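Local coordinates for fibronectin type III domain-containing protein (Simiduia agarivorans, PDB 6P2K), which probably hydrolyses the backbone of xyloglucan or related beta-glucans as a GH74 glycoside hydrolase, its catalytic part built from seven-bladed beta-propellers, at residues 12-20 and 350-358; 40-49 and 394-402. All coordinates share one frame; numbering follows the deposited sequence.

Interaction 1 (12-20 and 350-358). With ZN (zinc ion), chain Q.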
# COMPACT_ATOMS: atom_id res chain seq x y z
N GLY B 12 32.68 -7.17 -16.43
CA GLY B 12 34.08 -7.27 -16.09
C GLY B 12 34.50 -8.63 -15.56
O GLY B 12 33.90 -9.15 -14.61
N ALA B 13 35.54 -9.21 -16.17
CA ALA B 13 36.11 -10.51 -15.77
C ALA B 13 34.98 -11.54 -15.75
O ALA B 13 34.19 -11.60 -16.70
CB ALA B 13 36.88 -10.34 -14.47
N GLY B 14 34.86 -12.36 -14.71
CA GLY B 14 33.80 -13.35 -14.63
C GLY B 14 34.23 -14.76 -14.95
O GLY B 14 33.38 -15.67 -14.91
N GLY B 15 35.50 -14.98 -15.29
CA GLY B 15 36.02 -16.32 -15.49
C GLY B 15 37.29 -16.52 -14.69
O GLY B 15 37.93 -15.56 -14.25
N GLN B 16 37.64 -17.79 -14.50
CA GLN B 16 38.79 -18.14 -13.67
C GLN B 16 40.05 -17.44 -14.16
O GLN B 16 40.40 -17.51 -15.34
CB GLN B 16 38.98 -19.66 -13.67
CG GLN B 16 40.15 -20.15 -12.83
CD GLN B 16 40.20 -21.67 -12.72
OE1 GLN B 16 40.82 -22.35 -13.54
NE2 GLN B 16 39.54 -22.21 -11.70
N VAL B 17 40.72 -16.75 -13.25
CA VAL B 17 41.91 -15.96 -13.56
C VAL B 17 43.14 -16.78 -13.20
O VAL B 17 43.22 -17.34 -12.10
CB VAL B 17 41.89 -14.62 -12.82
CG1 VAL B 17 43.14 -13.81 -13.16
CG2 VAL B 17 40.64 -13.83 -13.18
N GLN B 18 44.10 -16.84 -14.12
CA GLN B 18 45.29 -17.65 -13.90
C GLN B 18 46.37 -16.90 -13.13
O GLN B 18 46.98 -17.47 -12.22
CB GLN B 18 45.85 -18.14 -15.24
CG GLN B 18 44.82 -18.84 -16.10
CD GLN B 18 44.26 -20.09 -15.45
OE1 GLN B 18 44.99 -21.06 -15.22
NE2 GLN B 18 42.97 -20.07 -15.14
N ASP B 19 46.61 -15.63 -13.46
CA ASP B 19 47.68 -14.88 -12.82
C ASP B 19 47.56 -13.41 -13.19
O ASP B 19 46.95 -13.05 -14.20
CB ASP B 19 49.06 -15.42 -13.22
CG ASP B 19 50.11 -15.15 -12.17
OD1 ASP B 19 49.75 -14.64 -11.09
OD2 ASP B 19 51.29 -15.46 -12.43
N VAL B 20 48.15 -12.57 -12.35
CA VAL B 20 48.40 -11.16 -12.65
C VAL B 20 49.85 -10.89 -12.30
O VAL B 20 50.27 -11.11 -11.16
CB VAL B 20 47.46 -10.23 -11.86
CG1 VAL B 20 47.89 -8.78 -12.05
CG2 VAL B 20 46.02 -10.42 -12.30
N TRP B 350 48.95 -8.48 -5.40
CA TRP B 350 47.98 -8.78 -6.45
C TRP B 350 47.41 -10.17 -6.21
O TRP B 350 48.17 -11.12 -6.03
CB TRP B 350 48.64 -8.71 -7.83
CG TRP B 350 48.58 -7.36 -8.47
CD1 TRP B 350 49.59 -6.45 -8.59
CD2 TRP B 350 47.43 -6.76 -9.10
NE1 TRP B 350 49.15 -5.33 -9.24
CE2 TRP B 350 47.82 -5.49 -9.57
CE3 TRP B 350 46.11 -7.18 -9.30
CZ2 TRP B 350 46.94 -4.64 -10.23
CZ3 TRP B 350 45.24 -6.33 -9.95
CH2 TRP B 350 45.66 -5.07 -10.41
N SER B 351 46.09 -10.28 -6.21
CA SER B 351 45.45 -11.58 -5.97
C SER B 351 44.04 -11.56 -6.58
O SER B 351 43.75 -10.74 -7.46
CB SER B 351 45.43 -11.89 -4.46
OG SER B 351 44.89 -13.18 -4.22
N THR B 352 43.17 -12.46 -6.11
CA THR B 352 41.87 -12.67 -6.74
C THR B 352 40.93 -13.34 -5.75
O THR B 352 41.36 -13.96 -4.77
CB THR B 352 42.00 -13.54 -8.00
OG1 THR B 352 40.70 -13.77 -8.57
CG2 THR B 352 42.63 -14.88 -7.64
N THR B 353 39.62 -13.21 -6.01
CA THR B 353 38.64 -14.02 -5.31
C THR B 353 38.27 -15.29 -6.08
O THR B 353 37.55 -16.13 -5.52
CB THR B 353 37.35 -13.23 -5.00
OG1 THR B 353 36.71 -12.83 -6.22
CG2 THR B 353 37.66 -12.01 -4.14
N ASN B 354 38.72 -15.39 -7.33
CA ASN B 354 38.75 -16.57 -8.22
C ASN B 354 38.57 -16.12 -9.67
O ASN B 354 39.39 -16.44 -10.53
CB ASN B 354 37.69 -17.62 -7.89
CG ASN B 354 37.75 -18.82 -8.83
OD1 ASN B 354 36.96 -18.92 -9.76
ND2 ASN B 354 38.70 -19.71 -8.59
N GLN B 355 37.49 -15.39 -9.94
CA GLN B 355 37.18 -14.92 -11.28
C GLN B 355 37.53 -13.45 -11.47
O GLN B 355 37.08 -12.83 -12.45
CB GLN B 355 35.70 -15.13 -11.60
CG GLN B 355 35.14 -16.50 -11.24
CD GLN B 355 33.70 -16.66 -11.69
OE1 GLN B 355 33.36 -17.62 -12.38
NE2 GLN B 355 32.84 -15.72 -11.30
N THR B 356 38.32 -12.87 -10.57
CA THR B 356 38.45 -11.42 -10.48
C THR B 356 39.93 -11.04 -10.38
O THR B 356 40.82 -11.88 -10.42
CB THR B 356 37.68 -10.90 -9.26
OG1 THR B 356 38.15 -11.56 -8.08
CG2 THR B 356 36.19 -11.18 -9.42
N MET B 357 40.17 -9.73 -10.27
CA MET B 357 41.51 -9.19 -10.05
C MET B 357 41.42 -8.16 -8.93
O MET B 357 40.58 -7.26 -8.98
CB MET B 357 42.08 -8.55 -11.32
CG MET B 357 42.18 -9.49 -12.51
SD MET B 357 40.66 -9.54 -13.48
CE MET B 357 40.73 -7.96 -14.31
N TYR B 358 42.29 -8.31 -7.93
CA TYR B 358 42.27 -7.45 -6.75
C TYR B 358 43.68 -7.02 -6.41
O TYR B 358 44.62 -7.80 -6.53
CB TYR B 358 41.64 -8.18 -5.56
CG TYR B 358 40.14 -8.06 -5.49
CD1 TYR B 358 39.32 -8.93 -6.20
CD2 TYR B 358 39.53 -7.08 -4.72
CE1 TYR B 358 37.94 -8.83 -6.14
CE2 TYR B 358 38.16 -6.97 -4.65
CZ TYR B 358 37.37 -7.85 -5.37
OH TYR B 358 36.01 -7.74 -5.31
ZN ZN Q . 41.58 -23.86 -14.72
O HOH W 1 40.00 -23.29 -15.99
O HOH W 2 40.58 -25.26 -13.51
O HOH W 3 43.65 -23.54 -14.57
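Val20 lays its CG1 methyl over one face of the Trp350 ring, 3.9 Å from the centroid of the six-membered ring and displaced toward its rim; the second methyl, CG2, packs on CG of Met357. The amides of Gln16 and Asn354 pass at 78° to each other, and each has its main partner elsewhere: Asn354 ND2 bonds to Asn332, while Gln16 OE1 binds zinc at 2.1 Å beside three waters and Asp124. With CG anti to the backbone N (chi1 -180°) and the chain extended, Gln16 reaches outward from the contact to the metal. The backbones are tied by Val17 N to Asn354 O (3.0 Å) and Gly14 N to Gln355 O (3.2 Å). Val17 CG2 packs against Thr356 O at 3.4 Å. The Gln355 side chain runs along Gly14 and Gly15, and its NE2 bonds to Asp326 and Asn420; a leucine here would probably leave both of those acceptors without this donor. Residues 12-20, leading into edge strand 17-22 with its classic beta bulge at Gln18 and Asp19 opposite Ala33, pack against the loop joining strands 348-351 and 358-363 of another four-stranded antiparallel blade, with Met32 of strand 30-34 against Val17, Val20 and Met357.

Interaction 2 (40-49 and 394-402); sequences YKSTNNGESW and KGKGTESTY
Thr398 drives its CG2 methyl onto the centre of one face of the Tyr40 ring, 3.6 Å from the centroid and only 9° off the ring normal. The same methyl touches Trp49 CB at 3.6 Å, so one methyl carbon packs against both aromatic residues. Its place follows from chi1: CG2 stands anti to the carbonyl carbon of Thr398, while OG1 takes the position between N and C and bonds elsewhere. At this buried end a water lies 2.6 Å from Tyr40 OH; its approach to Glu399 OE2 is too short to be a sound bond and remains doubtful. Beside this tight part the main chains join through a bond from Trp49 N to Lys396 O (2.8 Å). The Trp49 indole meets Lys396 CB at its edge, in plane, while Gly46 CA and Ser42 CB lie on one face.

Toward solvent the contact is looser and polar. Lys396 stretches alongside Glu47, its methylenes passing Gly46 O and Glu47 O before a bend at chi4 (-68°) brings NZ into a salt bridge with Glu47 OE2 (3.0 Å). The ammonium comes from above the carboxylate plane, and its bond to Glu47 O is weak. Both charges have further partners: Glu47 OE1 makes a salt bridge with Lys374, and Lys396 NZ bonds to Thr377.

The type I' turn from Asn44 to Glu47 lies in the connection between strands 39-42 and 50-51, the outer hairpin of a four-stranded propeller blade. It receives the chain as it leaves strand 388-395, while Met32 and Val30 of the neighbouring strand 30-34 pack against Trp49, and Met32 also touches Tyr40 and Thr398.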
# COMPACT_ATOMS: atom_id res chain seq x y z
N TYR B 40 45.85 -9.77 -21.08
CA TYR B 40 45.46 -8.37 -20.98
C TYR B 40 46.59 -7.56 -20.36
O TYR B 40 47.37 -8.07 -19.55
CB TYR B 40 44.20 -8.20 -20.13
CG TYR B 40 42.92 -8.73 -20.72
CD1 TYR B 40 42.51 -10.03 -20.47
CD2 TYR B 40 42.10 -7.92 -21.50
CE1 TYR B 40 41.33 -10.52 -20.99
CE2 TYR B 40 40.92 -8.40 -22.03
CZ TYR B 40 40.54 -9.70 -21.77
OH TYR B 40 39.36 -10.18 -22.28
N LYS B 41 46.64 -6.28 -20.72
CA LYS B 41 47.64 -5.35 -20.22
C LYS B 41 46.97 -4.14 -19.59
O LYS B 41 45.88 -3.72 -20.02
CB LYS B 41 48.57 -4.89 -21.36
CG LYS B 41 49.72 -3.99 -20.95
CD LYS B 41 50.52 -3.52 -22.16
CE LYS B 41 51.72 -2.69 -21.75
NZ LYS B 41 52.79 -2.67 -22.78
N SER B 42 47.61 -3.58 -18.57
CA SER B 42 47.15 -2.34 -17.96
C SER B 42 48.36 -1.53 -17.53
O SER B 42 49.32 -2.08 -16.98
CB SER B 42 46.25 -2.61 -16.74
OG SER B 42 46.29 -1.52 -15.83
N THR B 43 48.31 -0.22 -17.78
CA THR B 43 49.38 0.69 -17.35
C THR B 43 48.94 1.62 -16.23
O THR B 43 49.66 2.57 -15.91
CB THR B 43 49.90 1.51 -18.53
OG1 THR B 43 48.88 2.42 -18.97
CG2 THR B 43 50.31 0.61 -19.68
N ASN B 44 47.78 1.38 -15.62
CA ASN B 44 47.32 2.16 -14.48
C ASN B 44 46.98 1.24 -13.31
O ASN B 44 46.05 1.49 -12.54
CB ASN B 44 46.13 3.04 -14.84
CG ASN B 44 45.04 2.29 -15.59
OD1 ASN B 44 44.96 1.07 -15.53
ND2 ASN B 44 44.20 3.03 -16.30
N ASN B 45 47.75 0.15 -13.17
CA ASN B 45 47.59 -0.82 -12.09
C ASN B 45 46.17 -1.36 -12.01
O ASN B 45 45.60 -1.53 -10.93
CB ASN B 45 48.02 -0.23 -10.74
CG ASN B 45 48.42 -1.29 -9.74
OD1 ASN B 45 49.02 -2.30 -10.10
ND2 ASN B 45 48.06 -1.08 -8.48
N GLY B 46 45.58 -1.64 -13.17
CA GLY B 46 44.32 -2.35 -13.22
C GLY B 46 43.08 -1.49 -13.18
O GLY B 46 41.98 -2.05 -13.06
N GLU B 47 43.20 -0.16 -13.26
CA GLU B 47 42.01 0.67 -13.36
C GLU B 47 41.33 0.49 -14.71
O GLU B 47 40.11 0.68 -14.82
CB GLU B 47 42.35 2.14 -13.11
CG GLU B 47 42.52 2.49 -11.64
CD GLU B 47 41.35 2.03 -10.78
OE1 GLU B 47 41.59 1.40 -9.73
OE2 GLU B 47 40.19 2.31 -11.15
N SER B 48 42.09 0.13 -15.74
CA SER B 48 41.54 -0.22 -17.04
C SER B 48 42.48 -1.21 -17.71
O SER B 48 43.70 -1.11 -17.56
CB SER B 48 41.35 1.01 -17.94
OG SER B 48 42.60 1.52 -18.37
N TRP B 49 41.90 -2.16 -18.44
CA TRP B 49 42.65 -3.23 -19.08
C TRP B 49 42.48 -3.16 -20.59
O TRP B 49 41.41 -2.80 -21.09
CB TRP B 49 42.18 -4.61 -18.58
CG TRP B 49 42.39 -4.82 -17.12
CD1 TRP B 49 41.52 -4.51 -16.11
CD2 TRP B 49 43.54 -5.40 -16.49
NE1 TRP B 49 42.06 -4.86 -14.90
CE2 TRP B 49 43.30 -5.41 -15.11
CE3 TRP B 49 44.75 -5.91 -16.97
CZ2 TRP B 49 44.22 -5.91 -14.19
CZ3 TRP B 49 45.67 -6.40 -16.06
CH2 TRP B 49 45.40 -6.40 -14.69
N LYS B 394 30.13 -1.87 -14.17
CA LYS B 394 30.58 -1.95 -15.55
C LYS B 394 32.02 -2.46 -15.60
O LYS B 394 32.81 -2.23 -14.68
CB LYS B 394 30.48 -0.59 -16.25
CG LYS B 394 31.38 0.50 -15.67
CD LYS B 394 31.16 1.81 -16.40
CE LYS B 394 32.06 2.90 -15.86
NZ LYS B 394 31.76 4.22 -16.49
N GLY B 395 32.35 -3.17 -16.68
CA GLY B 395 33.64 -3.80 -16.77
C GLY B 395 34.79 -2.82 -16.91
O GLY B 395 34.62 -1.67 -17.35
N LYS B 396 35.97 -3.28 -16.53
CA LYS B 396 37.19 -2.49 -16.65
C LYS B 396 38.00 -2.84 -17.89
O LYS B 396 39.15 -2.39 -18.01
CB LYS B 396 38.06 -2.66 -15.40
CG LYS B 396 37.57 -1.85 -14.19
CD LYS B 396 38.60 -1.89 -13.06
CE LYS B 396 38.14 -1.08 -11.85
NZ LYS B 396 38.10 0.38 -12.13
N GLY B 397 37.44 -3.62 -18.81
CA GLY B 397 38.11 -3.95 -20.06
C GLY B 397 38.28 -5.43 -20.33
O GLY B 397 38.67 -5.79 -21.45
N THR B 398 38.03 -6.30 -19.37
CA THR B 398 38.07 -7.74 -19.59
C THR B 398 36.67 -8.32 -19.50
O THR B 398 35.80 -7.78 -18.83
CB THR B 398 38.99 -8.44 -18.58
OG1 THR B 398 38.30 -8.58 -17.33
CG2 THR B 398 40.27 -7.65 -18.38
N GLU B 399 36.46 -9.43 -20.20
CA GLU B 399 35.23 -10.21 -20.07
C GLU B 399 35.57 -11.67 -20.34
O GLU B 399 36.14 -11.99 -21.38
CB GLU B 399 34.14 -9.73 -21.02
CG GLU B 399 34.60 -9.48 -22.45
CD GLU B 399 35.23 -8.11 -22.64
OE1 GLU B 399 34.61 -7.12 -22.19
OE2 GLU B 399 36.32 -8.02 -23.24
N SER B 400 35.21 -12.54 -19.39
CA SER B 400 35.63 -13.93 -19.49
C SER B 400 34.52 -14.90 -19.10
O SER B 400 34.80 -16.01 -18.65
CB SER B 400 36.87 -14.19 -18.63
OG SER B 400 37.82 -13.14 -18.77
N THR B 401 33.26 -14.51 -19.29
CA THR B 401 32.15 -15.35 -18.89
C THR B 401 31.73 -16.27 -20.02
O THR B 401 31.77 -15.88 -21.20
CB THR B 401 30.94 -14.51 -18.45
OG1 THR B 401 30.48 -13.72 -19.56
CG2 THR B 401 31.31 -13.60 -17.29
N TYR B 402 31.33 -17.48 -19.66
CA TYR B 402 30.58 -18.34 -20.58
C TYR B 402 29.13 -17.87 -20.57
O TYR B 402 28.40 -18.08 -19.59
CB TYR B 402 30.69 -19.81 -20.16
CG TYR B 402 30.24 -20.77 -21.25
CD1 TYR B 402 28.90 -20.84 -21.63
CD2 TYR B 402 31.15 -21.61 -21.88
CE1 TYR B 402 28.48 -21.70 -22.61
CE2 TYR B 402 30.73 -22.49 -22.87
CZ TYR B 402 29.40 -22.52 -23.23
OH TYR B 402 28.97 -23.38 -24.21
O HOH W 4 38.16 -9.15 -24.35
O HOH W 5 39.70 -3.74 -23.47

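Interactions 1 and 2 lie with their centres 10 Å apart and reach the same sheet, the blade of strands 17-22, 30-34, 39-42 and 50-51. They touch directly: Ala13 N lies 3.0 Å from Thr398 O and Ala13 O 3.0 Å from Ser400 N, both probable hydrogen bonds, so residues 12-20 meet both 350-358 and 394-402. Met357 CE also packs 3.4 Å from Trp49 NE1. A weak hydrogen bond from Trp350 NE1 to Asn45 OD1 also connects the two. The zinc site belongs to interaction 1; the side chain of Thr398 in interaction 2 is about 12 Å from that of its ligand Gln16. A bound glycerol, probably from the crystallisation liquor, lies about 4 Å from the Gln355 side chain.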